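PDB 3SAO: extracellular fatty acid-binding protein from Gallus gallus, which tightly binds bacterial ferric siderophores, long-chain fatty acids and lysophosphatidic acid, and may act as an antibacterial factor. Local coordinates for residues 75-78 with 79-82; 125-128 with 129-132. All coordinates share one frame; numbering follows the deposited sequence.

Contact 1: residues 75-78 with 79-82. With NKN ((2R)-2-hydroxy-3-(phosphonooxy)propyl tetradecanoate), chain C.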
loop_
_atom_site.group_PDB
_atom_site.type_symbol
_atom_site.label_atom_id
_atom_site.label_comp_id
_atom_site.label_asym_id
_atom_site.label_seq_id
_atom_site.Cartn_x
_atom_site.Cartn_y
_atom_site.Cartn_z
ATOM N N TYR A 75 -9.746 -8.824 -0.993
ATOM C CA TYR A 75 -10.044 -8.288 -2.302
ATOM C C TYR A 75 -9.017 -8.802 -3.297
ATOM O O TYR A 75 -7.893 -9.120 -2.914
ATOM C CB TYR A 75 -10.000 -6.770 -2.304
ATOM C CG TYR A 75 -10.976 -6.076 -1.416
ATOM C CD1 TYR A 75 -12.000 -5.332 -1.951
ATOM C CD2 TYR A 75 -10.828 -6.105 -0.028
ATOM C CE1 TYR A 75 -12.888 -4.672 -1.156
ATOM C CE2 TYR A 75 -11.723 -5.466 0.781
ATOM C CZ TYR A 75 -12.746 -4.741 0.211
ATOM O OH TYR A 75 -13.643 -4.064 1.000
ATOM N N TYR A 76 -9.425 -8.876 -4.562
ATOM C CA TYR A 76 -8.641 -9.497 -5.629
ATOM C C TYR A 76 -8.630 -8.649 -6.897
ATOM O O TYR A 76 -9.673 -8.077 -7.267
ATOM C CB TYR A 76 -9.187 -10.884 -5.961
ATOM C CG TYR A 76 -8.401 -11.588 -7.049
ATOM C CD1 TYR A 76 -7.090 -11.955 -6.849
ATOM C CD2 TYR A 76 -8.982 -11.882 -8.279
ATOM C CE1 TYR A 76 -6.359 -12.614 -7.839
ATOM C CE2 TYR A 76 -8.250 -12.542 -9.279
ATOM C CZ TYR A 76 -6.941 -12.900 -9.046
ATOM O OH TYR A 76 -6.201 -13.558 -10.009
ATOM N N SER A 77 -7.437 -8.520 -7.503
ATOM C CA SER A 77 -7.244 -7.912 -8.825
ATOM C C SER A 77 -6.757 -8.955 -9.835
ATOM O O SER A 77 -5.641 -9.442 -9.705
ATOM C CB SER A 77 -6.226 -6.753 -8.746
ATOM O OG SER A 77 -5.878 -6.311 -10.061
ATOM N N GLU A 78 -7.534 -9.215 -10.892
ATOM C CA GLU A 78 -7.115 -10.168 -11.904
ATOM C C GLU A 78 -5.950 -9.661 -12.750
ATOM O O GLU A 78 -5.067 -10.433 -13.080
ATOM C CB GLU A 78 -8.268 -10.580 -12.828
ATOM C CG GLU A 78 -7.930 -11.896 -13.526
ATOM C CD GLU A 78 -9.054 -12.492 -14.330
ATOM O OE1 GLU A 78 -10.129 -11.862 -14.477
ATOM O OE2 GLU A 78 -8.824 -13.582 -14.884
ATOM N N GLU A 79 -5.914 -8.370 -13.062
ATOM C CA GLU A 79 -4.803 -7.786 -13.832
ATOM C C GLU A 79 -3.431 -8.117 -13.253
ATOM O O GLU A 79 -2.530 -8.575 -13.961
ATOM C CB GLU A 79 -4.956 -6.260 -13.923
ATOM C CG GLU A 79 -3.805 -5.536 -14.601
ATOM C CD GLU A 79 -3.861 -4.023 -14.448
ATOM O OE1 GLU A 79 -4.423 -3.513 -13.444
ATOM O OE2 GLU A 79 -3.342 -3.336 -15.351
ATOM N N ALA A 80 -3.268 -7.794 -11.981
ATOM C CA ALA A 80 -1.991 -7.922 -11.302
ATOM C C ALA A 80 -1.862 -9.278 -10.619
ATOM O O ALA A 80 -0.877 -9.534 -9.957
ATOM C CB ALA A 80 -1.847 -6.798 -10.291
ATOM N N GLU A 81 -2.864 -10.142 -10.758
ATOM C CA GLU A 81 -2.865 -11.419 -10.055
ATOM C C GLU A 81 -2.534 -11.176 -8.579
ATOM O O GLU A 81 -1.596 -11.733 -8.043
ATOM C CB GLU A 81 -1.877 -12.415 -10.683
ATOM C CG GLU A 81 -2.293 -12.936 -12.070
ATOM C CD GLU A 81 -1.595 -14.246 -12.434
ATOM O OE1 GLU A 81 -2.295 -15.256 -12.676
ATOM O OE2 GLU A 81 -0.340 -14.285 -12.416
ATOM N N LYS A 82 -3.309 -10.313 -7.940
ATOM C CA LYS A 82 -2.926 -9.793 -6.648
ATOM C C LYS A 82 -4.116 -9.907 -5.727
ATOM O O LYS A 82 -5.246 -9.530 -6.079
ATOM C CB LYS A 82 -2.420 -8.350 -6.780
ATOM C CG LYS A 82 -2.033 -7.686 -5.486
ATOM C CD LYS A 82 -1.664 -6.226 -5.767
ATOM C CE LYS A 82 -0.835 -5.626 -4.674
ATOM N NZ LYS A 82 -0.492 -4.204 -4.985
HETATM O OAA NKN C . -2.267 -3.332 -3.302
HETATM O OAB NKN C . -1.308 -3.712 -1.163
HETATM P PAC NKN C . -2.116 -2.715 -1.944
HETATM O OAD NKN C . -1.610 -1.294 -1.919
HETATM O OAE NKN C . -6.866 1.377 2.856
HETATM O OAF NKN C . -3.566 -2.655 -1.268
HETATM C CAG NKN C . -4.649 -1.794 -1.638
HETATM C CAH NKN C . -5.735 -1.798 -0.567
HETATM C CAI NKN C . -6.224 -0.428 -0.064
HETATM O OAJ NKN C . -6.354 -0.409 1.374
HETATM C CAK NKN C . -7.260 0.431 2.173
HETATM C CAL NKN C . -8.723 0.080 2.236
HETATM C CAM NKN C . -9.096 -0.215 3.682
HETATM C CAN NKN C . -10.450 -0.905 3.801
HETATM C CAO NKN C . -11.022 -1.293 2.438
HETATM O OAY NKN C . -6.860 -2.466 -1.146
HETATM O O HOH W 1 -6.684 -4.056 -11.877
#
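The turn that closes the beta hairpin of strands 74-77 and 82-89 joins Ser77 to Lys82 as an antiparallel hydrogen-bonded pair. Ser77 N gives an almost straight bond to Lys82 O (2.8 Å, 176°), and Lys82 N returns one to Ser77 O, lying in the carbonyl plane at 3.1 Å. Inside this pair Glu81 N makes a weak bond to Glu78 O. Glu81 and Lys82 together face Ser77, a G1 beta bulge where the turn runs into strand 82-89, and Glu81 takes the positive phi (49°) that goes with it. Beside it the Tyr76 ring runs obliquely alongside the backbone of Glu81 and Lys82, with CD1 3.1 Å from Lys82 O. At the turn a water links Ser77 OG to Glu79, donating to Glu79 OE1 at 2.8 Å. In this lipocalin barrel Ser77 and Lys82 face the same side of the sheet, and both touch Phe65 of strand 59-66. With CG anti to the backbone N (chi1 178°) and the chain extended beyond it, Lys82 reaches into the calyx, where NZ donates to phosphate oxygen OAA of the lysophosphatidic acid at 2.6 Å. Arg112 and Tyr114 also hydrogen-bond this ligand, while at the acyl side Tyr75 OH comes 4.1 Å from CAO.

Contact 2: residues 125-128 with 129-132; sequences MAIF and RKLA
Ile127 reaches along the helix with its CD1 methyl and overlaps Leu131, one turn on, CD1 to CD1 at 3.6 Å. This is an i to i+4 contact on helix 122-133, the helix that packs against the outside of the barrel in the lipocalin fold. The same Ile127 CD1 also meets Lys130 CE at 3.5 Å, a tight fit for two carbons, so one methyl sits against both the leucine branch and the lysine chain. Ile127 gets there because CG1 is anti to the backbone N (chi1 172°) and chi2 (58°) swings CD1 toward the next turn. Lys130 bends at chi3, which brings its CE to the isoleucine. Leu131 goes on to touch Met111, Leu87 and Asp88.

Further round the helix Met125 and Arg129 make another i to i+4 pair. The bend at chi2 (61°) brings Met125 SD to 4.0 Å from Arg129 NE, oblique to the guanidinium. Both side chains also rest on Val144 of strand 142-144. Between these two pairs, the buried Phe128 packs against the outer barrel wall, meeting Met111, Leu113, Ala16, Ala18 and Val142; Leu113 is itself a residue of the lysophosphatidic acid site, although the Phe128 side chain stays about 10 Å from the ligand.

Four successive i to i+4 backbone bonds run beneath these side chains. The last goes from Ala132 N to Phe128 O at 2.8 Å, and Ala132 CB lies 3.3 Å from that same oxygen.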
loop_
_atom_site.group_PDB
_atom_site.type_symbol
_atom_site.label_atom_id
_atom_site.label_comp_id
_atom_site.label_asym_id
_atom_site.label_seq_id
_atom_site.Cartn_x
_atom_site.Cartn_y
_atom_site.Cartn_z
ATOM N N MET A 125 1.832 2.373 13.786
ATOM C CA MET A 125 3.127 1.745 13.509
ATOM C C MET A 125 3.308 0.503 14.395
ATOM O O MET A 125 3.831 -0.534 13.949
ATOM C CB MET A 125 4.311 2.704 13.714
ATOM C CG MET A 125 5.684 2.078 13.422
ATOM S SD MET A 125 5.920 1.471 11.704
ATOM C CE MET A 125 5.841 2.998 10.843
ATOM N N ALA A 126 2.916 0.628 15.661
ATOM C CA ALA A 126 3.018 -0.481 16.611
ATOM C C ALA A 126 2.218 -1.718 16.177
ATOM O O ALA A 126 2.734 -2.853 16.268
ATOM C CB ALA A 126 2.608 -0.029 18.006
ATOM N N ILE A 127 1.008 -1.516 15.648
ATOM C CA ILE A 127 0.183 -2.648 15.185
ATOM C C ILE A 127 0.806 -3.288 13.951
ATOM O O ILE A 127 0.798 -4.517 13.806
ATOM C CB ILE A 127 -1.313 -2.266 14.893
ATOM C CG1 ILE A 127 -2.070 -3.423 14.241
ATOM C CG2 ILE A 127 -1.460 -1.090 13.966
ATOM C CD1 ILE A 127 -2.074 -4.660 15.053
ATOM N N PHE A 128 1.297 -2.454 13.044
ATOM C CA PHE A 128 1.985 -2.953 11.841
ATOM C C PHE A 128 3.180 -3.845 12.215
ATOM O O PHE A 128 3.316 -4.974 11.698
ATOM C CB PHE A 128 2.447 -1.789 10.991
ATOM C CG PHE A 128 3.129 -2.195 9.722
ATOM C CD1 PHE A 128 2.401 -2.697 8.640
ATOM C CD2 PHE A 128 4.477 -2.007 9.578
ATOM C CE1 PHE A 128 3.063 -3.075 7.454
ATOM C CE2 PHE A 128 5.131 -2.385 8.414
ATOM C CZ PHE A 128 4.416 -2.908 7.355
ATOM N N ARG A 129 4.046 -3.328 13.094
ATOM C CA ARG A 129 5.251 -4.071 13.516
ATOM C C ARG A 129 4.890 -5.388 14.233
ATOM O O ARG A 129 5.474 -6.436 13.938
ATOM C CB ARG A 129 6.183 -3.200 14.366
ATOM C CG ARG A 129 6.944 -2.117 13.589
ATOM C CD ARG A 129 8.044 -1.471 14.421
ATOM N NE ARG A 129 8.812 -0.516 13.625
ATOM C CZ ARG A 129 9.784 -0.841 12.770
ATOM N NH1 ARG A 129 10.168 -2.098 12.611
ATOM N NH2 ARG A 129 10.396 0.112 12.086
ATOM N N LYS A 130 3.884 -5.342 15.099
ATOM C CA LYS A 130 3.309 -6.545 15.704
ATOM C C LYS A 130 2.849 -7.590 14.705
ATOM O O LYS A 130 3.204 -8.760 14.803
ATOM C CB LYS A 130 2.117 -6.196 16.587
ATOM C CG LYS A 130 1.567 -7.377 17.352
ATOM C CD LYS A 130 0.492 -6.979 18.345
ATOM C CE LYS A 130 -0.783 -6.559 17.639
ATOM N NZ LYS A 130 -1.904 -6.372 18.600
ATOM N N LEU A 131 1.999 -7.194 13.773
ATOM C CA LEU A 131 1.524 -8.147 12.790
ATOM C C LEU A 131 2.622 -8.625 11.827
ATOM O O LEU A 131 2.584 -9.782 11.409
ATOM C CB LEU A 131 0.358 -7.563 12.019
ATOM C CG LEU A 131 -0.887 -7.310 12.878
ATOM C CD1 LEU A 131 -1.963 -6.614 12.043
ATOM C CD2 LEU A 131 -1.415 -8.604 13.522
ATOM N N ALA A 132 3.546 -7.735 11.440
ATOM C CA ALA A 132 4.757 -8.126 10.693
ATOM C C ALA A 132 5.551 -9.181 11.441
ATOM O O ALA A 132 5.942 -10.222 10.881
ATOM C CB ALA A 132 5.638 -6.901 10.403
#

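Overall arrangement
Contact 1 and contact 2 belong to one lipocalin fold, the first in the barrel sheet and the second on the helix beside it, but do not touch: their centres are 25 Å apart and the nearest atoms about 13 Å. Contact 1 is a surface hairpin turn in which Ser77 is the one buried residue, and it sends a charged group inward to the ligand. Contact 2 is partly buried, with one side of its helix laid against the outer wall of the barrel. Both meet strand 82-89, contact 1 at its start and contact 2 at Leu87 and Asp88. Their chemistry differs accordingly: cross-strand backbone bonds, a water bridge and a lysine-phosphate bond in 75-82, against helical backbone bonds and largely apolar overlap in 125-132.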